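Nuclear import protein MOG1 (Saccharomyces cerevisiae, PDB 1JHS) binds the Ran GTPase Gsp1 and takes part in nuclear protein import and poly(A)+ mRNA export. Local coordinates at residues 141-153 against 164-176. The protein carries 1 engineered substitution. Residues are numbered along the deposited sequence; the frame is centred on the assembly and turned at random.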
loop_
_atom_site.group_PDB
_atom_site.type_symbol
_atom_site.label_atom_id
_atom_site.label_comp_id
_atom_site.label_asym_id
_atom_site.label_seq_id
_atom_site.Cartn_x
_atom_site.Cartn_y
_atom_site.Cartn_z
ATOM N N VAL A 141 -5.318 5.502 -3.971
ATOM C CA VAL A 141 -5.041 4.146 -3.483
ATOM C C VAL A 141 -3.535 4.016 -3.206
ATOM O O VAL A 141 -2.711 4.244 -4.080
ATOM C CB VAL A 141 -5.509 3.051 -4.487
ATOM C CG1 VAL A 141 -5.179 1.642 -3.953
ATOM C CG2 VAL A 141 -7.034 3.161 -4.702
ATOM N N ILE A 142 -3.196 3.688 -1.963
ATOM C CA ILE A 142 -1.794 3.524 -1.582
ATOM C C ILE A 142 -1.575 2.032 -1.371
ATOM O O ILE A 142 -2.319 1.413 -0.590
ATOM C CB ILE A 142 -1.455 4.266 -0.262
ATOM C CG1 ILE A 142 -1.723 5.774 -0.413
ATOM C CG2 ILE A 142 0.037 4.082 0.067
ATOM C CD1 ILE A 142 -1.264 6.655 0.794
ATOM N N SER A 143 -0.606 1.442 -2.084
ATOM C CA SER A 143 -0.325 0.011 -1.911
ATOM C C SER A 143 1.126 -0.185 -1.494
ATOM O O SER A 143 2.020 0.520 -1.965
ATOM C CB SER A 143 -0.619 -0.808 -3.195
ATOM O OG SER A 143 -0.071 -0.250 -4.388
ATOM N N ILE A 144 1.347 -1.113 -0.567
ATOM C CA ILE A 144 2.695 -1.401 -0.111
ATOM C C ILE A 144 2.843 -2.908 -0.237
ATOM O O ILE A 144 2.140 -3.660 0.430
ATOM C CB ILE A 144 2.930 -0.966 1.360
ATOM C CG1 ILE A 144 2.626 0.537 1.528
ATOM C CG2 ILE A 144 4.418 -1.271 1.747
ATOM C CD1 ILE A 144 2.832 1.109 2.980
ATOM N N ASN A 145 3.771 -3.334 -1.095
ATOM C CA ASN A 145 4.011 -4.748 -1.334
ATOM C C ASN A 145 5.061 -5.304 -0.376
ATOM O O ASN A 145 6.111 -4.694 -0.193
ATOM C CB ASN A 145 4.473 -4.951 -2.771
ATOM C CG ASN A 145 3.533 -4.338 -3.743
ATOM O OD1 ASN A 145 2.372 -4.772 -3.859
ATOM N ND2 ASN A 145 3.996 -3.304 -4.452
ATOM N N VAL A 146 4.757 -6.461 0.220
ATOM C CA VAL A 146 5.649 -7.114 1.156
ATOM C C VAL A 146 5.886 -8.576 0.744
ATOM O O VAL A 146 5.105 -9.468 1.092
ATOM C CB VAL A 146 5.044 -7.094 2.592
ATOM C CG1 VAL A 146 6.123 -7.460 3.625
ATOM C CG2 VAL A 146 4.398 -5.715 2.874
ATOM N N PRO A 147 6.965 -8.838 -0.018
ATOM C CA PRO A 147 7.259 -10.216 -0.447
ATOM C C PRO A 147 7.748 -10.927 0.812
ATOM O O PRO A 147 8.811 -10.583 1.342
ATOM C CB PRO A 147 8.375 -10.043 -1.498
ATOM C CG PRO A 147 8.204 -8.544 -1.966
ATOM C CD PRO A 147 7.866 -7.860 -0.660
ATOM N N LEU A 148 6.987 -11.925 1.278
ATOM C CA LEU A 148 7.335 -12.617 2.522
ATOM C C LEU A 148 8.445 -13.653 2.414
ATOM O O LEU A 148 8.627 -14.277 1.374
ATOM C CB LEU A 148 6.114 -13.328 3.117
ATOM C CG LEU A 148 4.834 -12.528 3.375
ATOM C CD1 LEU A 148 3.818 -13.386 4.122
ATOM C CD2 LEU A 148 5.189 -11.280 4.193
ATOM N N THR A 149 9.151 -13.848 3.526
ATOM C CA THR A 149 10.216 -14.834 3.574
ATOM C C THR A 149 9.481 -16.160 3.781
ATOM O O THR A 149 8.275 -16.175 4.039
ATOM C CB THR A 149 11.145 -14.610 4.794
ATOM O OG1 THR A 149 10.379 -14.754 5.996
ATOM C CG2 THR A 149 11.767 -13.222 4.777
ATOM N N LYS A 150 10.197 -17.271 3.650
ATOM C CA LYS A 150 9.585 -18.583 3.873
ATOM C C LYS A 150 9.025 -18.636 5.300
ATOM O O LYS A 150 7.929 -19.150 5.545
ATOM C CB LYS A 150 10.638 -19.674 3.696
ATOM C CG LYS A 150 10.164 -21.108 4.051
ATOM C CD LYS A 150 11.361 -22.089 3.940
ATOM C CE LYS A 150 10.942 -23.566 3.934
ATOM N NZ LYS A 150 12.185 -24.422 3.750
ATOM N N GLU A 151 9.787 -18.095 6.239
ATOM C CA GLU A 151 9.384 -18.092 7.643
ATOM C C GLU A 151 8.100 -17.285 7.871
ATOM O O GLU A 151 7.183 -17.736 8.571
ATOM C CB GLU A 151 10.511 -17.514 8.496
ATOM C CG GLU A 151 10.188 -17.431 9.969
ATOM C CD GLU A 151 10.856 -18.538 10.767
ATOM O OE1 GLU A 151 10.905 -19.693 10.262
ATOM O OE2 GLU A 151 11.331 -18.258 11.900
ATOM N N GLU A 152 8.042 -16.085 7.293
ATOM C CA GLU A 152 6.858 -15.233 7.437
ATOM C C GLU A 152 5.631 -15.851 6.764
ATOM O O GLU A 152 4.510 -15.694 7.249
ATOM C CB GLU A 152 7.131 -13.839 6.841
ATOM C CG GLU A 152 8.204 -13.027 7.584
ATOM C CD GLU A 152 8.649 -11.780 6.793
ATOM O OE1 GLU A 152 8.584 -11.821 5.538
ATOM O OE2 GLU A 152 9.082 -10.780 7.420
ATOM N N ALA A 153 5.830 -16.540 5.643
ATOM C CA ALA A 153 4.706 -17.155 4.947
ATOM C C ALA A 153 4.124 -18.277 5.800
ATOM O O ALA A 153 2.905 -18.471 5.838
ATOM C CB ALA A 153 5.146 -17.684 3.583
ATOM N N ARG A 164 6.895 -7.985 10.588
ATOM C CA ARG A 164 7.146 -7.015 9.522
ATOM C C ARG A 164 5.834 -6.524 8.926
ATOM O O ARG A 164 5.739 -5.371 8.509
ATOM C CB ARG A 164 8.034 -7.617 8.421
ATOM C CG ARG A 164 8.427 -6.590 7.356
ATOM C CD ARG A 164 9.639 -7.036 6.545
ATOM N NE ARG A 164 9.442 -8.305 5.839
ATOM C CZ ARG A 164 9.494 -8.442 4.514
ATOM N NH1 ARG A 164 9.716 -7.385 3.744
ATOM N NH2 ARG A 164 9.397 -9.649 3.965
ATOM N N CYS A 165 4.829 -7.396 8.864
ATOM C CA CYS A 165 3.520 -6.979 8.355
ATOM C C CYS A 165 2.908 -5.953 9.305
ATOM O O CYS A 165 2.250 -5.005 8.881
ATOM C CB CYS A 165 2.607 -8.181 8.217
ATOM S SG CYS A 165 3.151 -9.241 6.828
ATOM N N HIS A 166 3.119 -6.155 10.604
ATOM C CA HIS A 166 2.621 -5.197 11.586
ATOM C C HIS A 166 3.321 -3.846 11.355
ATOM O O HIS A 166 2.699 -2.763 11.464
ATOM C CB HIS A 166 2.914 -5.716 12.999
ATOM C CG HIS A 166 2.379 -4.841 14.086
ATOM N ND1 HIS A 166 2.942 -3.622 14.406
ATOM C CD2 HIS A 166 1.291 -4.973 14.885
ATOM C CE1 HIS A 166 2.219 -3.037 15.352
ATOM N NE2 HIS A 166 1.211 -3.837 15.658
ATOM N N ALA A 167 4.604 -3.904 11.003
ATOM C CA ALA A 167 5.373 -2.688 10.770
ATOM C C ALA A 167 4.852 -1.999 9.503
ATOM O O ALA A 167 4.646 -0.777 9.488
ATOM C CB ALA A 167 6.844 -3.027 10.620
ATOM N N VAL A 168 4.626 -2.786 8.450
ATOM C CA VAL A 168 4.109 -2.224 7.206
ATOM C C VAL A 168 2.731 -1.576 7.424
ATOM O O VAL A 168 2.437 -0.515 6.889
ATOM C CB VAL A 168 4.018 -3.314 6.120
ATOM C CG1 VAL A 168 3.177 -2.823 4.915
ATOM C CG2 VAL A 168 5.446 -3.672 5.687
ATOM N N TYR A 169 1.903 -2.203 8.246
ATOM C CA TYR A 169 0.582 -1.643 8.494
ATOM C C TYR A 169 0.703 -0.330 9.251
ATOM O O TYR A 169 -0.086 0.587 9.034
ATOM C CB TYR A 169 -0.292 -2.624 9.275
ATOM C CG TYR A 169 -1.743 -2.215 9.274
ATOM C CD1 TYR A 169 -2.472 -2.155 8.083
ATOM C CD2 TYR A 169 -2.405 -1.923 10.468
ATOM C CE1 TYR A 169 -3.840 -1.828 8.091
ATOM C CE2 TYR A 169 -3.761 -1.588 10.484
ATOM C CZ TYR A 169 -4.467 -1.552 9.294
ATOM O OH TYR A 169 -5.812 -1.260 9.324
ATOM N N GLN A 170 1.681 -0.226 10.145
ATOM C CA GLN A 170 1.845 1.029 10.867
ATOM C C GLN A 170 2.269 2.113 9.865
ATOM O O GLN A 170 1.755 3.230 9.881
ATOM C CB GLN A 170 2.902 0.909 11.962
ATOM C CG GLN A 170 3.025 2.189 12.763
ATOM C CD GLN A 170 4.005 2.061 13.914
ATOM O OE1 GLN A 170 4.284 0.944 14.390
ATOM N NE2 GLN A 170 4.525 3.198 14.378
ATOM N N LEU A 171 3.192 1.769 8.972
ATOM C CA LEU A 171 3.633 2.728 7.946
ATOM C C LEU A 171 2.441 3.174 7.114
ATOM O O LEU A 171 2.246 4.363 6.874
ATOM C CB LEU A 171 4.685 2.083 7.030
ATOM C CG LEU A 171 4.997 2.797 5.715
ATOM C CD1 LEU A 171 5.556 4.202 5.988
ATOM C CD2 LEU A 171 6.022 1.965 4.926
ATOM N N LEU A 172 1.638 2.209 6.682
ATOM C CA LEU A 172 0.464 2.499 5.850
ATOM C C LEU A 172 -0.454 3.502 6.546
ATOM O O LEU A 172 -0.899 4.490 5.942
ATOM C CB LEU A 172 -0.302 1.211 5.558
ATOM C CG LEU A 172 -1.499 1.367 4.595
ATOM C CD1 LEU A 172 -0.997 1.608 3.150
ATOM C CD2 LEU A 172 -2.365 0.083 4.672
ATOM N N GLN A 173 -0.743 3.258 7.819
ATOM C CA GLN A 173 -1.605 4.161 8.557
ATOM C C GLN A 173 -0.973 5.542 8.728
ATOM O O GLN A 173 -1.669 6.559 8.653
ATOM C CB GLN A 173 -2.006 3.520 9.891
ATOM C CG GLN A 173 -2.972 2.331 9.663
ATOM C CD GLN A 173 -3.810 1.949 10.872
ATOM O OE1 GLN A 173 -3.280 1.774 11.983
ATOM N NE2 GLN A 173 -5.141 1.794 10.659
ATOM N N GLU A 174 0.342 5.590 8.941
ATOM C CA GLU A 174 1.020 6.895 9.073
ATOM C C GLU A 174 0.962 7.670 7.750
ATOM O O GLU A 174 0.816 8.890 7.755
ATOM C CB GLU A 174 2.476 6.729 9.522
ATOM C CG GLU A 174 2.612 6.114 10.933
ATOM C CD GLU A 174 4.013 6.253 11.517
ATOM O OE1 GLU A 174 4.278 5.624 12.569
ATOM O OE2 GLU A 174 4.852 6.999 10.944
ATOM N N MET A 175 1.088 6.967 6.621
ATOM C CA MET A 175 0.996 7.621 5.318
ATOM C C MET A 175 -0.388 8.233 5.139
ATOM O O MET A 175 -0.538 9.339 4.587
ATOM C CB MET A 175 1.252 6.615 4.192
ATOM C CG MET A 175 2.704 6.103 4.159
ATOM S SD MET A 175 2.979 5.151 2.651
ATOM C CE MET A 175 2.985 6.474 1.390
ATOM N N VAL A 176 -1.404 7.525 5.618
ATOM C CA VAL A 176 -2.772 8.025 5.502
ATOM C C VAL A 176 -2.992 9.229 6.405
ATOM O O VAL A 176 -3.576 10.235 5.981
ATOM C CB VAL A 176 -3.777 6.915 5.863
ATOM C CG1 VAL A 176 -5.202 7.494 6.045
ATOM C CG2 VAL A 176 -3.754 5.854 4.764
HETATM O O HOH W 1 8.309 -10.581 10.050
#
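Val-146 CG1 sits over the centre of one face of the Arg-164 guanidinium, 3.5 Å above its plane, while Glu-152 and the carbonyl O of Pro-147 meet its edge. The carboxylate, nearly coplanar with the guanidinium (15°), is gripped side-on through syn lone pairs: Arg-164 NE reaches Glu-152 OE2 at 3.0 Å, almost straight, and NH2 reaches OE1 at 2.8 Å. The same Arg-164 NH2 also donates to Pro-147 O (2.8 Å), from above the carbonyl plane. A bend at chi3 (59°) turns the arginine's end toward these acceptors, and NH1 pairs with Glu-55. Glu-152 OE1 further accepts from Thr-149 N, completing the capping box that begins helix 150-157. Beyond this polar end, strand 138-147 runs antiparallel to helix 163-178, which packs on the large antiparallel sheet. Val-146 CG2 meets Val-168 CG2 tip to tip (3.6 Å), and Ile-144 CD1 lies among Leu-171, Leu-172 and Met-175. With a leucine in place of Arg-164, Glu-152 would probably lose its charge partner and Pro-147 O a donor. One arginine thus ties strand end, helix cap and packed helix together, its charge probably balanced by Glu-152 and Glu-55.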